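Local coordinates for protein putative surface-anchored fimbrial subunit (Corynebacterium diphtheriae, PDB 3HR6) that forms, as the major pilin SpaA, the shaft of a surface pilus from tandem Ig-like modules stabilised by isopeptide and disulfide bonds, at residues A[5-10]-A[92-97]; A[112-117]-A[137-142]; A[171-176]-A[185-190]; A[193-198]-A[227-232]. One frame throughout, in Å; residues are numbered along the deposited sequence. Where two conformers were deposited one is given.

The four contacts follow one another along the chain, two in the N-terminal module and two in the Cna-B-like module. Contacts 1 and 2 have centres about 17 Å apart and share a sheet: H10 N of contact 1 approaches V137 O of contact 2 at 2.9 Å. Contact 2 touches contact 3 across the modules, by a salt bridge of 2.6 Å from R113 NE to E185 OE2 and by packing of V112 on P176. Contacts 3 and 4, centres about 20 Å apart, are joined through neighbouring strands 187-192 and 229-236. Contacts 1 and 4 are about 46 Å apart between centres. None of the segments supplies a ligand to the calcium ion, which D153, D155, Q158, G160 and E165 hold.

Contact 1. Residues A[5-10]-A[92-97]; sequences TSIAVH and DNLTPA
T5 and L94 pair through their backbones where strand 5-13 meets the end of strand 89-94 in the N-terminal Ig-like module. T5 N donates to L94 O at 2.9 Å, in the carbonyl plane and on a lone pair, and L94 N returns a bond to T5 O at 2.8 Å. N93 also faces T5, in a conformation with positive phi (61°), which fits a G1 beta bulge; D92 OD1 accepts from N93 N at 2.7 Å, a bent bond within this corner.

The L94 side chain can be followed along its length. CB rests 3.4 Å from T5 O; CG2 of T5, whose side chain has two conformers, also approaches CB, a contact that is therefore doubtful. CG, set beside the backbone N by chi1 of -62°, lies 3.8 Å from T5 O. From there CD1 passes I7 N at 3.9 Å and ends against I7 CD1 at 3.8 Å, the two side chains crossing at about a right angle. L41 of strand 38-44 touches the same leucine.

T5 OG1 bonds Q133 O in one conformer, and S6 OG bonds D134 OD1. The N-H and C=O of T5 and L94 satisfy each other, while the leucine side chain carries the join into the apolar interior.

Contact 2. Residues A[112-117]-A[137-142]; sequences VRSQPF and VYPKHQ
Backbone bonding ties V112 to Q142, an antiparallel hydrogen-bonded pair in the N-terminal module. V112 N donates to Q142 O at 2.8 Å, nearly along the C=O axis, whereas Q142 N approaches a lone pair of V112 O at 3.0 Å. H141 CB also packs close to V112 O.

A second polar link comes from a side chain. S114 OG, held beside its own backbone N with chi1 of -53°, reaches K140 O at 2.7 Å; its proton has another acceptor nearby, so this bond is not settled. Water 1 lies 2.6 Å from Q142 OE1 and near R113 O as well, though it cannot serve every acceptor around it. The Q142 amide is anchored mainly beyond the pair, its NE2 on G14 O and its OE1 on A179 N.

Apolar packing centres on F117. V137 CG2 meets the ring at its edge, near the plane, 3.7 Å from CZ. P139 CB comes to CE2 at 3.5 Å, with the proline and phenylalanine side chains crossing at about a right angle. The same P139 CB lies 3.3 Å from S114 OG, so the proline touches both the hydroxyl and the ring.

Segment 112-117 is therefore joined to strand 131-143 in two ways: by the backbone pair and S114 toward its start, and at its end by the hydrocarbon contact of F117 with V137 and P139.

Contact 3. Residues A[171-176]-A[185-190]; sequences VATKIP and EGFTVA
The Cna-B-like module is an Ig-like beta sandwich, and this contact is part of the packing between its two layers. Strand 166-174 belongs to the five-stranded antiparallel sheet, strand 187-192 to the mixed sheet, and the segments 171-174 and 187-190 pass with axes 9.7 Å apart at an angle of 153°. At that spacing the backbones do not pair; the union is made by side chains that alternate residues send inward, V171 and T173 from one layer, F187 and V189 from the other.

F187 is the broad element. Its ring is met at the edge, near the plane, by T173 CG2, which stands 3.9 Å from CE2; the two side chains approach from opposite directions. I175 CD1 arrives more obliquely, bringing the isoleucine methyl close to CZ and CE2 of the ring (3.6 and 3.7 Å), and P176 CD lies beside CE1 at 4.4 Å. The phenylalanine is further surrounded by F184, whose ring meets it edge-to-face, and by L252 and V275 from strands 251-259 and 268-276, while its backbone N is held by N279 OD1.

Farther along the strands the contact passes to T173, V171 and V189. T173 and V189 slide past one another in opposite directions, leaving OG1 of the threonine 4.0 Å from CG2 of the valine. V171 and V189 instead point at each other tip to tip: each swings CG1 opposite its backbone N (chi1 178° and 176°), and the two CG1 atoms meet at 4.0 Å.

Contact 4. Residues A[193-198]-A[227-232]; sequences LPAELG and GDRTVL
Direct hydrogen bonds grip L193 at both ends of its backbone, just where the chain leaves strand 187-192. L193 N donates to T230 O at 2.8 Å, almost in line with that carbonyl. L193 O receives R229 NE at 2.9 Å; the N-H points straight at it (171°), and the oxygen lies in the guanidinium plane, yet the donor stands above the carbonyl plane rather than on a lone pair. A bend at chi3 (66°) folds the arginine chain so that NE faces this oxygen. R229 NH2 is committed to a salt bridge with E287 and to K192 O.

Three waters bridge the type I turn from P194 to L197 and the strand side. T230 N donates to water 2 at 3.0 Å, and this water also lies close to P194 O and L197 O. Water 4 links L197 O to T230 OG1, a hydroxyl bonded as well to Q225 NE2, and water 3 sits between A195 O and D228 O.

Two apolar pairs add to this. A195 CB packs on R229 CG at 3.7 Å, and L193 CD1 lies 4.1 Å from L232 CB, with F256 alongside both leucines. The L193 side chain also runs along the T230 carbonyl oxygen, 3.4 Å from CD1.

L193, at the entry to the turn, is thus held directly, by a backbone bond and by R229 NE, whereas beyond it the turn's carbonyls reach segment 227-232 largely through three bridging waters.

Contact 1. Residues A[5-10]-A[92-97]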
loop_
_atom_site.group_PDB
_atom_site.type_symbol
_atom_site.label_atom_id
_atom_site.label_comp_id
_atom_site.label_asym_id
_atom_site.label_seq_id
_atom_site.Cartn_x
_atom_site.Cartn_y
_atom_site.Cartn_z
ATOM N N THR A 5 -4.585 28.107 32.418
ATOM C CA THR A 5 -3.904 28.446 31.190
ATOM C C THR A 5 -4.327 27.454 30.108
ATOM O O THR A 5 -5.014 26.479 30.394
ATOM C CB THR A 5 -2.368 28.448 31.451
ATOM O OG1 THR A 5 -1.689 29.248 30.476
ATOM C CG2 THR A 5 -1.805 27.034 31.463
ATOM N N SER A 6 -3.936 27.724 28.870
ATOM C CA SER A 6 -4.165 26.765 27.789
ATOM C C SER A 6 -3.026 26.837 26.788
ATOM O O SER A 6 -2.352 27.860 26.684
ATOM C CB SER A 6 -5.508 26.980 27.090
ATOM O OG SER A 6 -5.537 28.188 26.358
ATOM N N ILE A 7 -2.794 25.712 26.117
ATOM C CA ILE A 7 -1.855 25.619 25.000
ATOM C C ILE A 7 -2.620 25.202 23.761
ATOM O O ILE A 7 -3.220 24.128 23.715
ATOM C CB ILE A 7 -0.678 24.673 25.304
ATOM C CG1 ILE A 7 0.126 25.203 26.495
ATOM C CG2 ILE A 7 0.248 24.563 24.079
ATOM C CD1 ILE A 7 0.903 24.147 27.222
ATOM N N ALA A 8 -2.580 26.067 22.745
ATOM C CA ALA A 8 -3.174 25.804 21.450
ATOM C C ALA A 8 -2.042 25.397 20.513
ATOM O O ALA A 8 -1.161 26.234 20.193
ATOM C CB ALA A 8 -3.851 27.059 20.955
ATOM N N VAL A 9 -2.048 24.135 20.091
ATOM C CA VAL A 9 -1.046 23.628 19.161
ATOM C C VAL A 9 -1.589 23.720 17.738
ATOM O O VAL A 9 -2.569 23.073 17.398
ATOM C CB VAL A 9 -0.657 22.152 19.446
ATOM C CG1 VAL A 9 0.452 21.725 18.517
ATOM C CG2 VAL A 9 -0.242 21.953 20.899
ATOM N N HIS A 10 -0.869 24.465 16.900
ATOM C CA HIS A 10 -1.148 24.550 15.473
ATOM C C HIS A 10 -0.081 23.795 14.682
ATOM O O HIS A 10 1.089 24.169 14.678
ATOM C CB HIS A 10 -1.161 26.019 15.051
ATOM C CG HIS A 10 -2.077 26.884 15.852
ATOM N ND1 HIS A 10 -3.442 26.907 15.653
ATOM C CD2 HIS A 10 -1.833 27.734 16.875
ATOM C CE1 HIS A 10 -3.990 27.763 16.496
ATOM N NE2 HIS A 10 -3.037 28.275 17.251
ATOM N N ASP A 92 -6.912 22.802 27.194
ATOM C CA ASP A 92 -7.535 23.884 27.950
ATOM C C ASP A 92 -7.552 23.530 29.446
ATOM O O ASP A 92 -7.347 22.372 29.807
ATOM C CB ASP A 92 -8.961 24.106 27.408
ATOM C CG ASP A 92 -9.532 25.504 27.728
ATOM O OD1 ASP A 92 -8.968 26.264 28.552
ATOM O OD2 ASP A 92 -10.579 25.848 27.133
ATOM N N ASN A 93 -7.762 24.536 30.298
ATOM C CA ASN A 93 -7.927 24.345 31.754
ATOM C C ASN A 93 -6.671 23.719 32.409
ATOM O O ASN A 93 -6.769 22.779 33.215
ATOM C CB ASN A 93 -9.189 23.491 32.010
ATOM C CG ASN A 93 -9.749 23.653 33.402
ATOM O OD1 ASN A 93 -9.737 24.743 33.978
ATOM N ND2 ASN A 93 -10.291 22.562 33.949
ATOM N N LEU A 94 -5.501 24.272 32.070
ATOM C CA LEU A 94 -4.213 23.750 32.531
ATOM C C LEU A 94 -3.672 24.514 33.727
ATOM O O LEU A 94 -3.806 25.738 33.823
ATOM C CB LEU A 94 -3.159 23.857 31.422
ATOM C CG LEU A 94 -3.431 23.074 30.140
ATOM C CD1 LEU A 94 -2.272 23.305 29.144
ATOM C CD2 LEU A 94 -3.615 21.600 30.432
ATOM N N THR A 95 -3.005 23.784 34.613
ATOM C CA THR A 95 -2.345 24.384 35.767
ATOM C C THR A 95 -1.058 25.031 35.267
ATOM O O THR A 95 -0.413 24.514 34.343
ATOM C CB THR A 95 -2.019 23.323 36.873
ATOM O OG1 THR A 95 -0.869 22.557 36.497
ATOM C CG2 THR A 95 -3.182 22.353 37.074
ATOM N N PRO A 96 -0.696 26.186 35.823
ATOM C CA PRO A 96 0.570 26.785 35.407
ATOM C C PRO A 96 1.753 25.826 35.603
ATOM O O PRO A 96 1.940 25.293 36.691
ATOM C CB PRO A 96 0.678 28.017 36.306
ATOM C CG PRO A 96 -0.752 28.385 36.602
ATOM C CD PRO A 96 -1.482 27.081 36.694
ATOM N N ALA A 97 2.516 25.579 34.537
ATOM C CA ALA A 97 3.623 24.614 34.579
ATOM C C ALA A 97 4.502 24.761 33.336
ATOM O O ALA A 97 4.177 25.546 32.456
ATOM C CB ALA A 97 3.080 23.197 34.649
#

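Contact 2. Residues A[112-117]-A[137-142]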
loop_
_atom_site.group_PDB
_atom_site.type_symbol
_atom_site.label_atom_id
_atom_site.label_comp_id
_atom_site.label_asym_id
_atom_site.label_seq_id
_atom_site.Cartn_x
_atom_site.Cartn_y
_atom_site.Cartn_z
ATOM N N VAL A 112 6.347 13.514 8.550
ATOM C CA VAL A 112 7.594 13.597 9.270
ATOM C C VAL A 112 7.304 14.589 10.396
ATOM O O VAL A 112 7.160 15.794 10.180
ATOM C CB VAL A 112 8.770 14.061 8.386
ATOM C CG1 VAL A 112 10.089 14.065 9.177
ATOM C CG2 VAL A 112 8.882 13.130 7.140
ATOM N N ARG A 113 7.150 14.040 11.583
ATOM C CA ARG A 113 6.591 14.768 12.721
ATOM C C ARG A 113 7.543 15.747 13.310
ATOM O O ARG A 113 8.755 15.625 13.169
ATOM C CB ARG A 113 6.118 13.788 13.794
ATOM C CG ARG A 113 7.206 12.923 14.355
ATOM C CD ARG A 113 6.724 12.209 15.599
ATOM N NE ARG A 113 7.640 11.150 16.003
ATOM C CZ ARG A 113 7.486 10.403 17.090
ATOM N NH1 ARG A 113 6.465 10.616 17.912
ATOM N NH2 ARG A 113 8.370 9.441 17.358
ATOM N N SER A 114 6.960 16.717 14.014
ATOM C CA SER A 114 7.698 17.677 14.785
ATOM C C SER A 114 8.400 16.967 15.931
ATOM O O SER A 114 7.879 15.993 16.462
ATOM C CB SER A 114 6.747 18.736 15.355
ATOM O OG SER A 114 5.944 19.335 14.343
ATOM N N GLN A 115 9.582 17.453 16.277
ATOM C CA GLN A 115 10.282 17.017 17.472
ATOM C C GLN A 115 9.546 17.509 18.715
ATOM O O GLN A 115 8.798 18.499 18.656
ATOM C CB GLN A 115 11.689 17.609 17.501
ATOM C CG GLN A 115 12.460 17.389 16.215
ATOM C CD GLN A 115 12.756 15.959 16.004
ATOM O OE1 GLN A 115 13.264 15.296 16.921
ATOM N NE2 GLN A 115 12.473 15.452 14.801
ATOM N N PRO A 116 9.770 16.834 19.854
ATOM C CA PRO A 116 9.260 17.373 21.110
ATOM C C PRO A 116 9.784 18.762 21.415
ATOM O O PRO A 116 10.913 19.106 21.042
ATOM C CB PRO A 116 9.769 16.368 22.141
ATOM C CG PRO A 116 9.976 15.129 21.362
ATOM C CD PRO A 116 10.474 15.554 20.062
ATOM N N PHE A 117 8.960 19.582 22.062
ATOM C CA PHE A 117 9.384 20.910 22.424
ATOM C C PHE A 117 8.689 21.395 23.684
ATOM O O PHE A 117 7.607 20.963 24.018
ATOM C CB PHE A 117 9.164 21.886 21.256
ATOM C CG PHE A 117 7.711 22.118 20.900
ATOM C CD1 PHE A 117 7.022 23.208 21.415
ATOM C CD2 PHE A 117 7.057 21.275 20.022
ATOM C CE1 PHE A 117 5.698 23.429 21.106
ATOM C CE2 PHE A 117 5.731 21.475 19.711
ATOM C CZ PHE A 117 5.060 22.577 20.214
ATOM N N VAL A 137 1.366 27.708 19.911
ATOM C CA VAL A 137 2.628 27.175 19.410
ATOM C C VAL A 137 2.386 26.551 18.052
ATOM O O VAL A 137 1.267 26.163 17.721
ATOM C CB VAL A 137 3.266 26.162 20.366
ATOM C CG1 VAL A 137 3.576 26.862 21.683
ATOM C CG2 VAL A 137 2.340 24.989 20.591
ATOM N N TYR A 138 3.449 26.507 17.267
ATOM C CA TYR A 138 3.363 26.310 15.827
ATOM C C TYR A 138 4.453 25.332 15.323
ATOM O O TYR A 138 5.259 25.675 14.457
ATOM C CB TYR A 138 3.506 27.671 15.128
ATOM C CG TYR A 138 2.422 28.650 15.492
ATOM C CD1 TYR A 138 1.235 28.716 14.759
ATOM C CD2 TYR A 138 2.567 29.488 16.579
ATOM C CE1 TYR A 138 0.227 29.607 15.109
ATOM C CE2 TYR A 138 1.564 30.364 16.950
ATOM C CZ TYR A 138 0.397 30.415 16.212
ATOM O OH TYR A 138 -0.596 31.277 16.581
ATOM N N PRO A 139 4.480 24.116 15.857
ATOM C CA PRO A 139 5.433 23.104 15.390
ATOM C C PRO A 139 5.243 22.779 13.890
ATOM O O PRO A 139 4.103 22.745 13.417
ATOM C CB PRO A 139 5.092 21.907 16.266
ATOM C CG PRO A 139 3.629 22.081 16.534
ATOM C CD PRO A 139 3.509 23.543 16.810
ATOM N N LYS A 140 6.352 22.604 13.168
ATOM C CA LYS A 140 6.346 22.267 11.749
ATOM C C LYS A 140 6.547 20.781 11.546
ATOM O O LYS A 140 7.339 20.146 12.230
ATOM C CB LYS A 140 7.478 22.996 11.004
ATOM C CG LYS A 140 7.158 24.397 10.541
ATOM C CD LYS A 140 6.686 25.364 11.611
ATOM C CE LYS A 140 7.757 26.257 12.253
ATOM N NZ LYS A 140 7.111 27.241 13.218
ATOM N N HIS A 141 5.831 20.229 10.581
ATOM C CA HIS A 141 6.052 18.864 10.118
ATOM C C HIS A 141 6.120 18.898 8.607
ATOM O O HIS A 141 5.819 19.910 7.981
ATOM C CB HIS A 141 4.943 17.917 10.554
ATOM C CG HIS A 141 3.624 18.249 9.946
ATOM N ND1 HIS A 141 2.710 19.076 10.558
ATOM C CD2 HIS A 141 3.096 17.921 8.745
ATOM C CE1 HIS A 141 1.661 19.232 9.763
ATOM N NE2 HIS A 141 1.865 18.534 8.660
ATOM N N GLN A 142 6.562 17.792 8.021
ATOM C CA GLN A 142 6.663 17.692 6.570
ATOM C C GLN A 142 5.821 16.544 6.091
ATOM O O GLN A 142 5.775 15.486 6.683
ATOM C CB GLN A 142 8.118 17.557 6.086
ATOM C CG GLN A 142 9.025 18.775 6.360
ATOM C CD GLN A 142 9.583 18.841 7.753
ATOM O OE1 GLN A 142 10.252 17.910 8.218
ATOM N NE2 GLN A 142 9.317 19.954 8.446
HETATM O O HOH W 1 10.155 17.172 10.708
#

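Contact 3. Residues A[171-176]-A[185-190]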
loop_
_atom_site.group_PDB
_atom_site.type_symbol
_atom_site.label_atom_id
_atom_site.label_comp_id
_atom_site.label_asym_id
_atom_site.label_seq_id
_atom_site.Cartn_x
_atom_site.Cartn_y
_atom_site.Cartn_z
ATOM N N VAL A 171 6.918 -0.173 -6.212
ATOM C CA VAL A 171 6.476 0.860 -5.300
ATOM C C VAL A 171 7.524 1.959 -5.243
ATOM O O VAL A 171 8.676 1.745 -4.766
ATOM C CB VAL A 171 6.241 0.332 -3.857
ATOM C CG1 VAL A 171 5.804 1.520 -2.906
ATOM C CG2 VAL A 171 5.212 -0.775 -3.845
ATOM N N ALA A 172 7.177 3.126 -5.757
ATOM C CA ALA A 172 8.088 4.263 -5.829
ATOM C C ALA A 172 7.701 5.323 -4.778
ATOM O O ALA A 172 6.607 5.871 -4.873
ATOM C CB ALA A 172 8.056 4.859 -7.169
ATOM N N THR A 173 8.581 5.551 -3.808
ATOM C CA THR A 173 8.329 6.468 -2.696
ATOM C C THR A 173 9.280 7.605 -2.756
ATOM O O THR A 173 10.469 7.422 -2.830
ATOM C CB THR A 173 8.517 5.722 -1.350
ATOM O OG1 THR A 173 7.607 4.623 -1.297
ATOM C CG2 THR A 173 8.356 6.617 -0.116
ATOM N N LYS A 174 8.746 8.814 -2.689
ATOM C CA LYS A 174 9.547 10.009 -2.695
ATOM C C LYS A 174 10.101 10.272 -1.317
ATOM O O LYS A 174 9.365 10.130 -0.338
ATOM C CB LYS A 174 8.705 11.192 -3.161
ATOM C CG LYS A 174 8.478 11.053 -4.631
ATOM C CD LYS A 174 7.848 12.171 -5.353
ATOM C CE LYS A 174 7.852 11.876 -6.885
ATOM N NZ LYS A 174 9.179 11.845 -7.652
ATOM N N ILE A 175 11.387 10.635 -1.253
ATOM C CA ILE A 175 11.974 11.061 0.006
ATOM C C ILE A 175 11.645 12.531 0.197
ATOM O O ILE A 175 12.093 13.355 -0.595
ATOM C CB ILE A 175 13.510 10.868 0.052
ATOM C CG1 ILE A 175 13.880 9.441 -0.333
ATOM C CG2 ILE A 175 14.040 11.271 1.427
ATOM C CD1 ILE A 175 13.252 8.373 0.547
ATOM N N PRO A 176 10.889 12.871 1.263
ATOM C CA PRO A 176 10.605 14.298 1.469
ATOM C C PRO A 176 11.821 15.083 1.917
ATOM O O PRO A 176 12.740 14.523 2.531
ATOM C CB PRO A 176 9.570 14.266 2.590
ATOM C CG PRO A 176 10.010 13.115 3.423
ATOM C CD PRO A 176 10.381 12.074 2.389
ATOM N N GLU A 185 13.547 9.471 11.538
ATOM C CA GLU A 185 13.485 8.537 12.666
ATOM C C GLU A 185 13.660 7.115 12.168
ATOM O O GLU A 185 14.126 6.243 12.911
ATOM C CB GLU A 185 12.123 8.551 13.346
ATOM C CG GLU A 185 11.689 9.790 14.055
ATOM C CD GLU A 185 10.262 9.592 14.527
ATOM O OE1 GLU A 185 9.957 8.535 15.128
ATOM O OE2 GLU A 185 9.419 10.454 14.272
ATOM N N GLY A 186 13.280 6.898 10.917
ATOM C CA GLY A 186 13.308 5.578 10.311
ATOM C C GLY A 186 12.592 5.705 9.002
ATOM O O GLY A 186 12.107 6.777 8.675
ATOM N N PHE A 187 12.511 4.620 8.241
ATOM C CA PHE A 187 11.876 4.695 6.940
ATOM C C PHE A 187 11.507 3.286 6.535
ATOM O O PHE A 187 12.380 2.467 6.256
ATOM C CB PHE A 187 12.784 5.374 5.906
ATOM C CG PHE A 187 12.026 6.118 4.832
ATOM C CD1 PHE A 187 11.579 7.400 5.048
ATOM C CD2 PHE A 187 11.748 5.535 3.628
ATOM C CE1 PHE A 187 10.915 8.095 4.081
ATOM C CE2 PHE A 187 11.023 6.240 2.656
ATOM C CZ PHE A 187 10.622 7.493 2.890
ATOM N N THR A 188 10.224 2.991 6.638
ATOM C CA THR A 188 9.741 1.657 6.359
ATOM C C THR A 188 8.751 1.689 5.196
ATOM O O THR A 188 7.889 2.550 5.148
ATOM C CB THR A 188 9.061 1.072 7.604
ATOM O OG1 THR A 188 10.028 0.917 8.647
ATOM C CG2 THR A 188 8.436 -0.307 7.309
ATOM N N VAL A 189 8.890 0.783 4.240
ATOM C CA VAL A 189 7.893 0.596 3.185
ATOM C C VAL A 189 7.354 -0.811 3.406
ATOM O O VAL A 189 8.119 -1.759 3.400
ATOM C CB VAL A 189 8.444 0.772 1.770
ATOM C CG1 VAL A 189 7.313 0.450 0.688
ATOM C CG2 VAL A 189 9.017 2.191 1.588
ATOM N N ALA A 190 6.032 -0.927 3.659
ATOM C CA ALA A 190 5.414 -2.219 3.915
ATOM C C ALA A 190 4.279 -2.450 2.975
ATOM O O ALA A 190 3.599 -1.518 2.549
ATOM C CB ALA A 190 4.867 -2.320 5.352
#

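Contact 4. Residues A[193-198]-A[227-232]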
loop_
_atom_site.group_PDB
_atom_site.type_symbol
_atom_site.label_atom_id
_atom_site.label_comp_id
_atom_site.label_asym_id
_atom_site.label_seq_id
_atom_site.Cartn_x
_atom_site.Cartn_y
_atom_site.Cartn_z
ATOM N N LEU A 193 0.439 -8.036 1.084
ATOM C CA LEU A 193 0.053 -8.583 -0.185
ATOM C C LEU A 193 -1.394 -9.073 -0.105
ATOM O O LEU A 193 -1.802 -9.588 0.913
ATOM C CB LEU A 193 0.957 -9.741 -0.588
ATOM C CG LEU A 193 2.365 -9.422 -1.166
ATOM C CD1 LEU A 193 3.234 -8.666 -0.189
ATOM C CD2 LEU A 193 3.060 -10.695 -1.594
ATOM N N PRO A 194 -2.110 -8.976 -1.237
ATOM C CA PRO A 194 -3.418 -9.637 -1.220
ATOM C C PRO A 194 -3.323 -11.142 -0.969
ATOM O O PRO A 194 -2.315 -11.776 -1.284
ATOM C CB PRO A 194 -3.989 -9.341 -2.611
ATOM C CG PRO A 194 -2.851 -9.071 -3.471
ATOM C CD PRO A 194 -1.721 -8.512 -2.570
ATOM N N ALA A 195 -4.376 -11.743 -0.425
ATOM C CA ALA A 195 -4.333 -13.145 -0.057
ATOM C C ALA A 195 -4.137 -14.111 -1.186
ATOM O O ALA A 195 -3.703 -15.210 -0.949
ATOM C CB ALA A 195 -5.590 -13.545 0.710
ATOM N N GLU A 196 -4.433 -13.709 -2.415
ATOM C CA GLU A 196 -4.295 -14.569 -3.547
ATOM C C GLU A 196 -2.829 -14.767 -3.985
ATOM O O GLU A 196 -2.562 -15.545 -4.908
ATOM C CB GLU A 196 -5.137 -14.024 -4.680
ATOM C CG GLU A 196 -6.628 -13.991 -4.297
ATOM C CD GLU A 196 -7.111 -12.664 -3.688
ATOM O OE1 GLU A 196 -6.329 -11.735 -3.545
ATOM O OE2 GLU A 196 -8.333 -12.515 -3.350
ATOM N N LEU A 197 -1.923 -14.018 -3.372
ATOM C CA LEU A 197 -0.498 -14.158 -3.682
ATOM C C LEU A 197 0.238 -14.985 -2.676
ATOM O O LEU A 197 0.009 -14.877 -1.445
ATOM C CB LEU A 197 0.186 -12.791 -3.756
ATOM C CG LEU A 197 -0.470 -11.797 -4.721
ATOM C CD1 LEU A 197 0.369 -10.489 -4.833
ATOM C CD2 LEU A 197 -0.550 -12.462 -6.096
ATOM N N GLY A 198 1.166 -15.765 -3.190
ATOM C CA GLY A 198 2.100 -16.502 -2.344
ATOM C C GLY A 198 3.209 -15.590 -1.849
ATOM O O GLY A 198 3.194 -14.403 -2.067
ATOM N N GLY A 227 -2.537 -13.103 9.529
ATOM C CA GLY A 227 -3.584 -13.975 9.031
ATOM C C GLY A 227 -3.167 -14.698 7.755
ATOM O O GLY A 227 -2.104 -15.339 7.700
ATOM N N ASP A 228 -3.991 -14.606 6.722
ATOM C CA ASP A 228 -3.732 -15.347 5.485
ATOM C C ASP A 228 -3.011 -14.487 4.458
ATOM O O ASP A 228 -3.018 -14.793 3.254
ATOM C CB ASP A 228 -5.032 -15.905 4.898
ATOM C CG ASP A 228 -6.038 -14.814 4.528
ATOM O OD1 ASP A 228 -5.805 -13.619 4.778
ATOM O OD2 ASP A 228 -7.104 -15.176 3.991
ATOM N N ARG A 229 -2.424 -13.389 4.915
ATOM C CA ARG A 229 -1.665 -12.521 4.029
ATOM C C ARG A 229 -0.227 -12.300 4.490
ATOM O O ARG A 229 0.038 -12.171 5.667
ATOM C CB ARG A 229 -2.369 -11.190 3.849
ATOM C CG ARG A 229 -3.741 -11.384 3.143
ATOM C CD ARG A 229 -4.574 -10.185 3.336
ATOM N NE ARG A 229 -4.013 -9.025 2.671
ATOM C CZ ARG A 229 -4.508 -7.785 2.730
ATOM N NH1 ARG A 229 -5.541 -7.509 3.501
ATOM N NH2 ARG A 229 -3.898 -6.808 2.077
ATOM N N THR A 230 0.674 -12.241 3.512
ATOM C CA THR A 230 2.080 -11.900 3.733
ATOM C C THR A 230 2.289 -10.401 3.657
ATOM O O THR A 230 1.877 -9.759 2.698
ATOM C CB THR A 230 2.973 -12.539 2.659
ATOM O OG1 THR A 230 2.722 -13.931 2.596
ATOM C CG2 THR A 230 4.455 -12.328 3.021
ATOM N N VAL A 231 2.938 -9.837 4.672
ATOM C CA VAL A 231 3.456 -8.503 4.638
ATOM C C VAL A 231 4.951 -8.571 4.294
ATOM O O VAL A 231 5.707 -9.340 4.899
ATOM C CB VAL A 231 3.343 -7.818 6.007
ATOM C CG1 VAL A 231 3.876 -6.392 5.946
ATOM C CG2 VAL A 231 1.896 -7.841 6.519
ATOM N N LEU A 232 5.331 -7.784 3.294
ATOM C CA LEU A 232 6.717 -7.551 2.926
ATOM C C LEU A 232 7.090 -6.196 3.487
ATOM O O LEU A 232 6.371 -5.240 3.317
ATOM C CB LEU A 232 6.859 -7.521 1.418
ATOM C CG LEU A 232 8.218 -7.049 0.856
ATOM C CD1 LEU A 232 9.383 -7.900 1.324
ATOM C CD2 LEU A 232 8.164 -6.993 -0.662
HETATM O O HOH W 2 -0.484 -12.684 0.792
HETATM O O HOH W 3 -4.044 -16.606 1.463
HETATM O O HOH W 4 1.361 -15.690 1.128
#